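Local coordinates for substrate binding periplasmic protein (Ralstonia solanacearum, PDB 3LOP) that probably captures leucine or a similar amino acid in the periplasm, with a leucine bound in its pocket, at residues R99-A109 with L117-Y125; Q56-R66 with A84-L95. One frame throughout, in Å; residues are numbered along the deposited sequence.

Interaction 1 of 2, residues R99-A109 with L117-Y125; sequences RLPLVGPATGA and LVFPIKASY. With LEU (leucine), chain B.
Leu102 and Val103 pair with Val118 and Phe119 as the last two strands of the five-stranded parallel sheet in one lobe of a periplasmic binding protein, and both segments run on from there to the leucine pocket. Backbone bonds set the register: Leu102 N gives to Leu117 O at 2.7 Å, and Leu102 O takes Phe119 N at 2.8 Å. Gly104 N then bonds to Phe119 O. Past the strands the segments part, and a water bridges them, accepting from Ile121 N and donating to Pro105 O. They meet again where Tyr125 N bonds to Gly108 O.

Apolar contacts divide between the two faces of the sheet. On the Leu102 and Val118 face, a chi1 of -178° places Val118 CG1 anti to the backbone N and sends this methyl, rather than CG2, to the ring of Pro105, 3.9 Å from its CG. On the Val103 and Phe119 face, Phe119 CE1 touches Pro101 CB, while Leu316 of helix 309-317 packs on Pro101, Val103 and Phe119.

At the pocket, Ala106 O accepts from the ligand amino group (LEU N) at 2.7 Å. Thr107 OG1 accepts from Ala109 N, forming an ST turn, and is also hydrogen-bonded to Thr83. Gly108 lies over one face of the Tyr125 ring in a CH-pi contact, its CA 3.7 Å from the centroid and only 4° off the normal.

Interaction 2 of 2, residues Q56-R66 with A84-L95; sequences QKIEQTVRNVR and ANVEALMREGVL
Val62 packs against Ala88, Leu89 and Val94 where helix 58-66 crosses helix 84-91 at -51°, two helices on one side of the parallel sheet in this alpha/beta lobe. The axes come within 8.6 Å, a close approach in which Ala84 and Ala88 meet Ile58 with their small methyl groups. Ile58 CD1 touches Ala84 CB, and its CG2 presses on Ala88 CB at 3.4 Å, tighter than usual for two carbons.

Leu89 can be followed outward from CB. With chi1 at -69°, CG lies anti to the carbonyl carbon, and the side chain leans toward the other helix although its first bond does not aim there. CG comes 4.0 Å from Thr61 CG2. At the fork, CD1 stays beside that same methyl, whereas CD2 reaches Val65 CG2 at 3.8 Å and also rests against Val62 CA. The leucine thus bridges two successive turns of the opposite helix.

Beyond it, the Schellman motif at Gly93 ends helix 84-91 and lets Val94 turn back toward the contact, with CG1 against Val65 CG1 and CG2 against Val62 CG1 at 3.6 Å. On the solvent side, partly exposed Arg66, salt-bridged through NE to Glu97, is joined to Glu92 by a water that accepts from Arg66 NH1 at 3.1 Å and donates to Glu92 OE1 at 2.9 Å.

Both contacts belong to the same lobe and are largely buried, but interaction 1 lies within the sheet and interaction 2 in the helices that cover it. Interaction 1 is the deeper, its centre about 9 Å from the centre of the molecule against about 17 Å, and is held mainly by backbone hydrogen bonds; interaction 2 relies on aliphatic side chains, opening to solvent at its outer edge with Arg66 and the exposed Glu92. The chain passes directly from one to the other: helix 94-98 leads into strand 102-103, with a probable hydrogen bond from Leu100 N to Leu95 O at the turn. Side chains join the layers too, Val86 CG1 meeting Leu102 CD2 and Leu95 CD1 meeting Val118 CG2.

Interaction 1 of 2, residues R99-A109 with L117-Y125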
loop_
_atom_site.group_PDB
_atom_site.type_symbol
_atom_site.label_atom_id
_atom_site.label_comp_id
_atom_site.label_asym_id
_atom_site.label_seq_id
_atom_site.Cartn_x
_atom_site.Cartn_y
_atom_site.Cartn_z
ATOM N N ARG A 99 13.293 11.691 15.047
ATOM C CA ARG A 99 14.394 11.147 14.248
ATOM C C ARG A 99 14.052 9.692 13.958
ATOM O O ARG A 99 14.916 8.818 13.956
ATOM C CB ARG A 99 15.725 11.235 15.002
ATOM C CG ARG A 99 16.254 12.657 15.117
ATOM C CD ARG A 99 17.612 12.714 15.814
ATOM N NE ARG A 99 17.528 12.272 17.201
ATOM C CZ ARG A 99 17.942 11.090 17.646
ATOM N NH1 ARG A 99 18.485 10.213 16.812
ATOM N NH2 ARG A 99 17.798 10.782 18.929
ATOM N N LEU A 100 12.775 9.454 13.694
ATOM C CA LEU A 100 12.270 8.112 13.447
ATOM C C LEU A 100 12.007 7.811 11.980
ATOM O O LEU A 100 11.158 8.439 11.353
ATOM C CB LEU A 100 10.973 7.912 14.235
ATOM C CG LEU A 100 10.422 6.489 14.311
ATOM C CD1 LEU A 100 11.352 5.632 15.148
ATOM C CD2 LEU A 100 9.028 6.514 14.924
ATOM N N PRO A 101 12.733 6.838 11.412
ATOM C CA PRO A 101 12.510 6.508 10.004
ATOM C C PRO A 101 11.181 5.786 9.805
ATOM O O PRO A 101 10.785 4.955 10.624
ATOM C CB PRO A 101 13.710 5.628 9.660
ATOM C CG PRO A 101 14.022 4.958 10.957
ATOM C CD PRO A 101 13.864 6.074 11.967
ATOM N N LEU A 102 10.484 6.138 8.730
ATOM C CA LEU A 102 9.213 5.512 8.384
ATOM C C LEU A 102 9.509 4.618 7.186
ATOM O O LEU A 102 9.728 5.104 6.078
ATOM C CB LEU A 102 8.167 6.572 8.018
ATOM C CG LEU A 102 6.898 6.091 7.302
ATOM C CD1 LEU A 102 6.315 4.886 8.010
ATOM C CD2 LEU A 102 5.879 7.224 7.243
ATOM N N VAL A 103 9.524 3.311 7.423
ATOM C CA VAL A 103 9.823 2.348 6.376
ATOM C C VAL A 103 8.560 1.775 5.758
ATOM O O VAL A 103 7.662 1.312 6.460
ATOM C CB VAL A 103 10.685 1.186 6.926
ATOM C CG1 VAL A 103 10.929 0.148 5.839
ATOM C CG2 VAL A 103 12.011 1.729 7.441
ATOM N N GLY A 104 8.491 1.838 4.434
ATOM C CA GLY A 104 7.352 1.294 3.722
ATOM C C GLY A 104 5.992 1.915 3.963
ATOM O O GLY A 104 5.040 1.193 4.257
ATOM N N PRO A 105 5.860 3.245 3.864
ATOM C CA PRO A 105 4.538 3.839 4.082
ATOM C C PRO A 105 3.581 3.140 3.114
ATOM O O PRO A 105 3.931 2.897 1.956
ATOM C CB PRO A 105 4.761 5.315 3.749
ATOM C CG PRO A 105 5.940 5.294 2.799
ATOM C CD PRO A 105 6.834 4.254 3.419
ATOM N N ALA A 106 2.386 2.808 3.590
ATOM C CA ALA A 106 1.409 2.090 2.773
ATOM C C ALA A 106 0.681 2.929 1.726
ATOM O O ALA A 106 -0.483 2.679 1.412
ATOM C CB ALA A 106 0.400 1.396 3.683
ATOM N N THR A 107 1.380 3.917 1.180
ATOM C CA THR A 107 0.830 4.793 0.153
ATOM C C THR A 107 1.929 5.073 -0.864
ATOM O O THR A 107 3.095 5.216 -0.500
ATOM C CB THR A 107 0.334 6.136 0.749
ATOM O OG1 THR A 107 0.339 7.143 -0.272
ATOM C CG2 THR A 107 1.221 6.576 1.903
ATOM N N GLY A 108 1.555 5.137 -2.138
ATOM C CA GLY A 108 2.531 5.405 -3.178
ATOM C C GLY A 108 2.503 6.847 -3.658
ATOM O O GLY A 108 2.911 7.142 -4.779
ATOM N N ALA A 109 2.024 7.752 -2.809
ATOM C CA ALA A 109 1.950 9.164 -3.175
ATOM C C ALA A 109 3.315 9.705 -3.595
ATOM O O ALA A 109 4.351 9.251 -3.109
ATOM C CB ALA A 109 1.403 9.976 -2.010
ATOM N N LEU A 117 13.396 11.129 6.198
ATOM C CA LEU A 117 13.046 10.048 7.114
ATOM C C LEU A 117 11.997 9.079 6.582
ATOM O O LEU A 117 11.627 8.128 7.272
ATOM C CB LEU A 117 12.590 10.624 8.458
ATOM C CG LEU A 117 13.734 11.168 9.318
ATOM C CD1 LEU A 117 13.188 11.844 10.565
ATOM C CD2 LEU A 117 14.660 10.018 9.696
ATOM N N VAL A 118 11.517 9.312 5.365
ATOM C CA VAL A 118 10.519 8.422 4.781
ATOM C C VAL A 118 11.170 7.550 3.716
ATOM O O VAL A 118 11.819 8.050 2.795
ATOM C CB VAL A 118 9.348 9.217 4.172
ATOM C CG1 VAL A 118 8.309 8.264 3.611
ATOM C CG2 VAL A 118 8.715 10.099 5.242
ATOM N N PHE A 119 10.990 6.238 3.854
ATOM C CA PHE A 119 11.575 5.268 2.937
ATOM C C PHE A 119 10.534 4.444 2.184
ATOM O O PHE A 119 10.205 3.322 2.580
ATOM C CB PHE A 119 12.512 4.324 3.703
ATOM C CG PHE A 119 13.698 5.015 4.318
ATOM C CD1 PHE A 119 13.573 5.739 5.502
ATOM C CD2 PHE A 119 14.942 4.955 3.697
ATOM C CE1 PHE A 119 14.673 6.392 6.055
ATOM C CE2 PHE A 119 16.049 5.603 4.242
ATOM C CZ PHE A 119 15.915 6.323 5.422
ATOM N N PRO A 120 9.998 4.996 1.084
ATOM C CA PRO A 120 8.995 4.274 0.299
ATOM C C PRO A 120 9.619 3.051 -0.358
ATOM O O PRO A 120 10.738 3.115 -0.874
ATOM C CB PRO A 120 8.545 5.315 -0.724
ATOM C CG PRO A 120 9.786 6.142 -0.931
ATOM C CD PRO A 120 10.298 6.309 0.484
ATOM N N ILE A 121 8.895 1.937 -0.337
ATOM C CA ILE A 121 9.392 0.712 -0.944
ATOM C C ILE A 121 8.741 0.446 -2.299
ATOM O O ILE A 121 9.416 0.404 -3.324
ATOM C CB ILE A 121 9.142 -0.504 -0.023
ATOM C CG1 ILE A 121 10.001 -0.382 1.240
ATOM C CG2 ILE A 121 9.447 -1.802 -0.766
ATOM C CD1 ILE A 121 9.758 -1.484 2.266
ATOM N N LYS A 122 7.424 0.293 -2.305
ATOM C CA LYS A 122 6.722 -0.017 -3.544
ATOM C C LYS A 122 6.729 1.073 -4.610
ATOM O O LYS A 122 6.835 2.268 -4.308
ATOM C CB LYS A 122 5.281 -0.430 -3.235
ATOM C CG LYS A 122 4.383 0.675 -2.721
ATOM C CD LYS A 122 3.197 0.069 -1.977
ATOM C CE LYS A 122 2.164 1.113 -1.585
ATOM N NZ LYS A 122 1.225 1.406 -2.707
ATOM N N ALA A 123 6.634 0.638 -5.865
ATOM C CA ALA A 123 6.583 1.554 -6.997
ATOM C C ALA A 123 5.441 2.522 -6.701
ATOM O O ALA A 123 4.441 2.139 -6.091
ATOM C CB ALA A 123 6.320 0.784 -8.286
ATOM N N SER A 124 5.599 3.766 -7.143
ATOM C CA SER A 124 4.634 4.836 -6.882
ATOM C C SER A 124 3.303 4.788 -7.626
ATOM O O SER A 124 3.140 4.061 -8.603
ATOM C CB SER A 124 5.288 6.179 -7.186
ATOM O OG SER A 124 5.371 6.374 -8.591
ATOM N N TYR A 125 2.355 5.596 -7.157
ATOM C CA TYR A 125 1.047 5.685 -7.795
ATOM C C TYR A 125 1.199 6.205 -9.218
ATOM O O TYR A 125 0.487 5.769 -10.122
ATOM C CB TYR A 125 0.111 6.636 -7.040
ATOM C CG TYR A 125 -0.403 6.128 -5.715
ATOM C CD1 TYR A 125 -0.547 4.764 -5.471
ATOM C CD2 TYR A 125 -0.810 7.022 -4.725
ATOM C CE1 TYR A 125 -1.087 4.301 -4.272
ATOM C CE2 TYR A 125 -1.349 6.573 -3.528
ATOM C CZ TYR A 125 -1.485 5.211 -3.308
ATOM O OH TYR A 125 -2.010 4.753 -2.126
HETATM N N LEU B . -2.606 4.183 2.166
HETATM C CA LEU B . -4.028 4.080 1.734
HETATM C C LEU B . -4.401 2.627 1.513
HETATM O O LEU B . -5.613 2.336 1.546
HETATM C CB LEU B . -4.219 4.857 0.443
HETATM C CG LEU B . -3.565 6.217 0.661
HETATM C CD1 LEU B . -2.873 6.658 -0.551
HETATM C CD2 LEU B . -4.578 7.203 1.086
HETATM O OXT LEU B . -3.477 1.807 1.307
HETATM O O HOH W 1 6.203 1.387 0.287
#

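Interaction 2 of 2, residues Q56-R66 with A84-L95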
loop_
_atom_site.group_PDB
_atom_site.type_symbol
_atom_site.label_atom_id
_atom_site.label_comp_id
_atom_site.label_asym_id
_atom_site.label_seq_id
_atom_site.Cartn_x
_atom_site.Cartn_y
_atom_site.Cartn_z
ATOM N N GLN A 56 -7.471 5.757 10.909
ATOM C CA GLN A 56 -7.092 6.544 9.735
ATOM C C GLN A 56 -7.405 8.027 9.926
ATOM O O GLN A 56 -7.502 8.783 8.960
ATOM C CB GLN A 56 -7.742 6.044 8.436
ATOM C CG GLN A 56 -6.900 6.479 7.223
ATOM C CD GLN A 56 -7.585 6.328 5.881
ATOM O OE1 GLN A 56 -8.764 6.657 5.723
ATOM N NE2 GLN A 56 -6.837 5.861 4.894
ATOM N N LYS A 57 -7.570 8.439 11.178
ATOM C CA LYS A 57 -7.821 9.842 11.478
ATOM C C LYS A 57 -6.456 10.519 11.473
ATOM O O LYS A 57 -5.557 10.133 12.214
ATOM C CB LYS A 57 -8.489 9.987 12.844
ATOM C CG LYS A 57 -9.900 9.427 12.881
ATOM C CD LYS A 57 -10.525 9.564 14.256
ATOM C CE LYS A 57 -11.958 9.054 14.247
ATOM N NZ LYS A 57 -12.618 9.224 15.565
ATOM N N ILE A 58 -6.301 11.523 10.617
ATOM C CA ILE A 58 -5.031 12.223 10.475
ATOM C C ILE A 58 -4.404 12.690 11.789
ATOM O O ILE A 58 -3.220 12.438 12.042
ATOM C CB ILE A 58 -5.189 13.425 9.523
ATOM C CG1 ILE A 58 -5.719 12.934 8.174
ATOM C CG2 ILE A 58 -3.847 14.124 9.327
ATOM C CD1 ILE A 58 -6.157 14.041 7.247
ATOM N N GLU A 59 -5.187 13.365 12.624
ATOM C CA GLU A 59 -4.674 13.854 13.898
ATOM C C GLU A 59 -4.280 12.721 14.839
ATOM O O GLU A 59 -3.348 12.868 15.634
ATOM C CB GLU A 59 -5.707 14.746 14.593
ATOM C CG GLU A 59 -5.997 16.055 13.878
ATOM C CD GLU A 59 -6.869 16.984 14.706
ATOM O OE1 GLU A 59 -6.437 17.375 15.811
ATOM O OE2 GLU A 59 -7.986 17.323 14.255
ATOM N N GLN A 60 -4.985 11.597 14.754
ATOM C CA GLN A 60 -4.682 10.465 15.623
ATOM C C GLN A 60 -3.397 9.766 15.185
ATOM O O GLN A 60 -2.678 9.219 16.015
ATOM C CB GLN A 60 -5.844 9.472 15.647
ATOM C CG GLN A 60 -5.768 8.490 16.811
ATOM C CD GLN A 60 -5.737 9.189 18.164
ATOM O OE1 GLN A 60 -6.643 9.952 18.502
ATOM N NE2 GLN A 60 -4.691 8.932 18.943
ATOM N N THR A 61 -3.103 9.781 13.887
ATOM C CA THR A 61 -1.868 9.166 13.409
ATOM C C THR A 61 -0.719 9.968 14.017
ATOM O O THR A 61 0.250 9.407 14.536
ATOM C CB THR A 61 -1.755 9.220 11.866
ATOM O OG1 THR A 61 -2.829 8.478 11.275
ATOM C CG2 THR A 61 -0.421 8.630 11.407
ATOM N N VAL A 62 -0.846 11.291 13.954
ATOM C CA VAL A 62 0.165 12.186 14.503
ATOM C C VAL A 62 0.358 11.931 15.996
ATOM O O VAL A 62 1.484 11.753 16.457
ATOM C CB VAL A 62 -0.223 13.667 14.283
ATOM C CG1 VAL A 62 0.686 14.578 15.092
ATOM C CG2 VAL A 62 -0.125 14.014 12.803
ATOM N N ARG A 63 -0.736 11.903 16.751
ATOM C CA ARG A 63 -0.634 11.669 18.187
ATOM C C ARG A 63 -0.046 10.297 18.501
ATOM O O ARG A 63 0.816 10.170 19.372
ATOM C CB ARG A 63 -2.005 11.819 18.863
ATOM C CG ARG A 63 -2.497 13.261 18.947
ATOM C CD ARG A 63 -3.635 13.407 19.954
ATOM N NE ARG A 63 -4.872 12.775 19.508
ATOM C CZ ARG A 63 -5.675 13.276 18.574
ATOM N NH1 ARG A 63 -5.375 14.424 17.983
ATOM N NH2 ARG A 63 -6.781 12.626 18.231
ATOM N N ASN A 64 -0.508 9.273 17.790
ATOM C CA ASN A 64 -0.012 7.919 18.009
ATOM C C ASN A 64 1.495 7.818 17.826
ATOM O O ASN A 64 2.201 7.300 18.691
ATOM C CB ASN A 64 -0.679 6.937 17.043
ATOM C CG ASN A 64 -2.073 6.541 17.472
ATOM O OD1 ASN A 64 -2.581 6.989 18.503
ATOM N ND2 ASN A 64 -2.701 5.690 16.678
ATOM N N VAL A 65 1.992 8.316 16.697
ATOM C CA VAL A 65 3.419 8.235 16.429
ATOM C C VAL A 65 4.251 9.002 17.449
ATOM O O VAL A 65 5.253 8.493 17.939
ATOM C CB VAL A 65 3.745 8.720 15.002
ATOM C CG1 VAL A 65 5.258 8.715 14.779
ATOM C CG2 VAL A 65 3.072 7.796 13.988
ATOM N N ARG A 66 3.834 10.219 17.783
ATOM C CA ARG A 66 4.573 11.007 18.764
ATOM C C ARG A 66 4.590 10.288 20.114
ATOM O O ARG A 66 5.642 10.166 20.743
ATOM C CB ARG A 66 3.952 12.397 18.921
ATOM C CG ARG A 66 4.607 13.228 20.012
ATOM C CD ARG A 66 4.177 14.684 19.962
ATOM N NE ARG A 66 4.830 15.406 18.872
ATOM C CZ ARG A 66 4.184 16.018 17.885
ATOM N NH1 ARG A 66 2.859 15.998 17.844
ATOM N NH2 ARG A 66 4.866 16.657 16.943
ATOM N N ALA A 84 -2.862 11.285 3.273
ATOM C CA ALA A 84 -3.038 12.453 4.132
ATOM C C ALA A 84 -2.398 12.238 5.499
ATOM O O ALA A 84 -1.834 13.163 6.082
ATOM C CB ALA A 84 -4.528 12.774 4.298
ATOM N N ASN A 85 -2.478 11.011 6.002
ATOM C CA ASN A 85 -1.914 10.686 7.304
ATOM C C ASN A 85 -0.396 10.809 7.312
ATOM O O ASN A 85 0.178 11.412 8.214
ATOM C CB ASN A 85 -2.336 9.272 7.717
ATOM C CG ASN A 85 -3.844 9.127 7.828
ATOM O OD1 ASN A 85 -4.398 9.025 8.927
ATOM N ND2 ASN A 85 -4.518 9.129 6.687
ATOM N N VAL A 86 0.257 10.247 6.302
ATOM C CA VAL A 86 1.706 10.327 6.239
ATOM C C VAL A 86 2.157 11.759 5.970
ATOM O O VAL A 86 3.135 12.219 6.550
ATOM C CB VAL A 86 2.279 9.403 5.153
ATOM C CG1 VAL A 86 3.795 9.554 5.095
ATOM C CG2 VAL A 86 1.907 7.959 5.456
ATOM N N GLU A 87 1.446 12.465 5.096
ATOM C CA GLU A 87 1.826 13.841 4.798
ATOM C C GLU A 87 1.737 14.714 6.049
ATOM O O GLU A 87 2.491 15.676 6.188
ATOM C CB GLU A 87 0.970 14.406 3.655
ATOM C CG GLU A 87 1.218 13.687 2.330
ATOM C CD GLU A 87 0.517 14.323 1.143
ATOM O OE1 GLU A 87 -0.495 15.026 1.341
ATOM O OE2 GLU A 87 0.971 14.102 -0.001
ATOM N N ALA A 88 0.834 14.369 6.966
ATOM C CA ALA A 88 0.709 15.128 8.210
ATOM C C ALA A 88 1.930 14.839 9.087
ATOM O O ALA A 88 2.475 15.738 9.727
ATOM C CB ALA A 88 -0.576 14.750 8.942
ATOM N N LEU A 89 2.368 13.584 9.117
ATOM C CA LEU A 89 3.545 13.234 9.908
ATOM C C LEU A 89 4.752 14.015 9.403
ATOM O O LEU A 89 5.604 14.434 10.185
ATOM C CB LEU A 89 3.846 11.736 9.814
ATOM C CG LEU A 89 2.861 10.777 10.484
ATOM C CD1 LEU A 89 3.256 9.337 10.177
ATOM C CD2 LEU A 89 2.853 11.018 11.984
HETATM N N MSE A 90 4.826 14.202 8.089
HETATM C CA MSE A 90 5.935 14.936 7.487
HETATM C C MSE A 90 5.782 16.435 7.749
HETATM O O MSE A 90 6.675 17.077 8.301
HETATM C CB MSE A 90 5.984 14.674 5.974
HETATM C CG MSE A 90 6.132 13.203 5.598
HETATM SE SE MSE A 90 6.320 12.876 3.688
HETATM C CE MSE A 90 4.530 13.253 3.113
ATOM N N ARG A 91 4.634 16.976 7.361
ATOM C CA ARG A 91 4.342 18.397 7.520
ATOM C C ARG A 91 4.460 18.903 8.954
ATOM O O ARG A 91 5.037 19.965 9.200
ATOM C CB ARG A 91 2.933 18.689 6.997
ATOM C CG ARG A 91 2.522 20.149 7.068
ATOM C CD ARG A 91 1.066 20.335 6.665
ATOM N NE ARG A 91 0.773 19.741 5.363
ATOM C CZ ARG A 91 0.075 18.623 5.187
ATOM N NH1 ARG A 91 -0.414 17.968 6.231
ATOM N NH2 ARG A 91 -0.134 18.158 3.961
ATOM N N GLU A 92 3.910 18.148 9.897
ATOM C CA GLU A 92 3.943 18.547 11.298
ATOM C C GLU A 92 5.267 18.240 11.998
ATOM O O GLU A 92 5.426 18.516 13.187
ATOM C CB GLU A 92 2.766 17.909 12.037
ATOM C CG GLU A 92 1.428 18.429 11.530
ATOM C CD GLU A 92 0.240 17.804 12.224
ATOM O OE1 GLU A 92 0.230 17.769 13.471
ATOM O OE2 GLU A 92 -0.691 17.359 11.517
ATOM N N GLY A 93 6.209 17.673 11.250
ATOM C CA GLY A 93 7.523 17.370 11.794
ATOM C C GLY A 93 7.599 16.309 12.876
ATOM O O GLY A 93 8.529 16.315 13.684
ATOM N N VAL A 94 6.642 15.388 12.891
ATOM C CA VAL A 94 6.632 14.333 13.895
ATOM C C VAL A 94 7.827 13.394 13.744
ATOM O O VAL A 94 8.477 13.034 14.728
ATOM C CB VAL A 94 5.335 13.501 13.810
ATOM C CG1 VAL A 94 5.346 12.413 14.868
ATOM C CG2 VAL A 94 4.128 14.408 13.997
ATOM N N LEU A 95 8.114 12.993 12.510
ATOM C CA LEU A 95 9.234 12.094 12.270
ATOM C C LEU A 95 10.559 12.792 12.551
ATOM O O LEU A 95 11.467 12.199 13.126
ATOM C CB LEU A 95 9.212 11.588 10.825
ATOM C CG LEU A 95 7.951 10.842 10.382
ATOM C CD1 LEU A 95 8.086 10.467 8.912
ATOM C CD2 LEU A 95 7.747 9.601 11.236
HETATM O O HOH W 2 1.933 18.156 15.748
#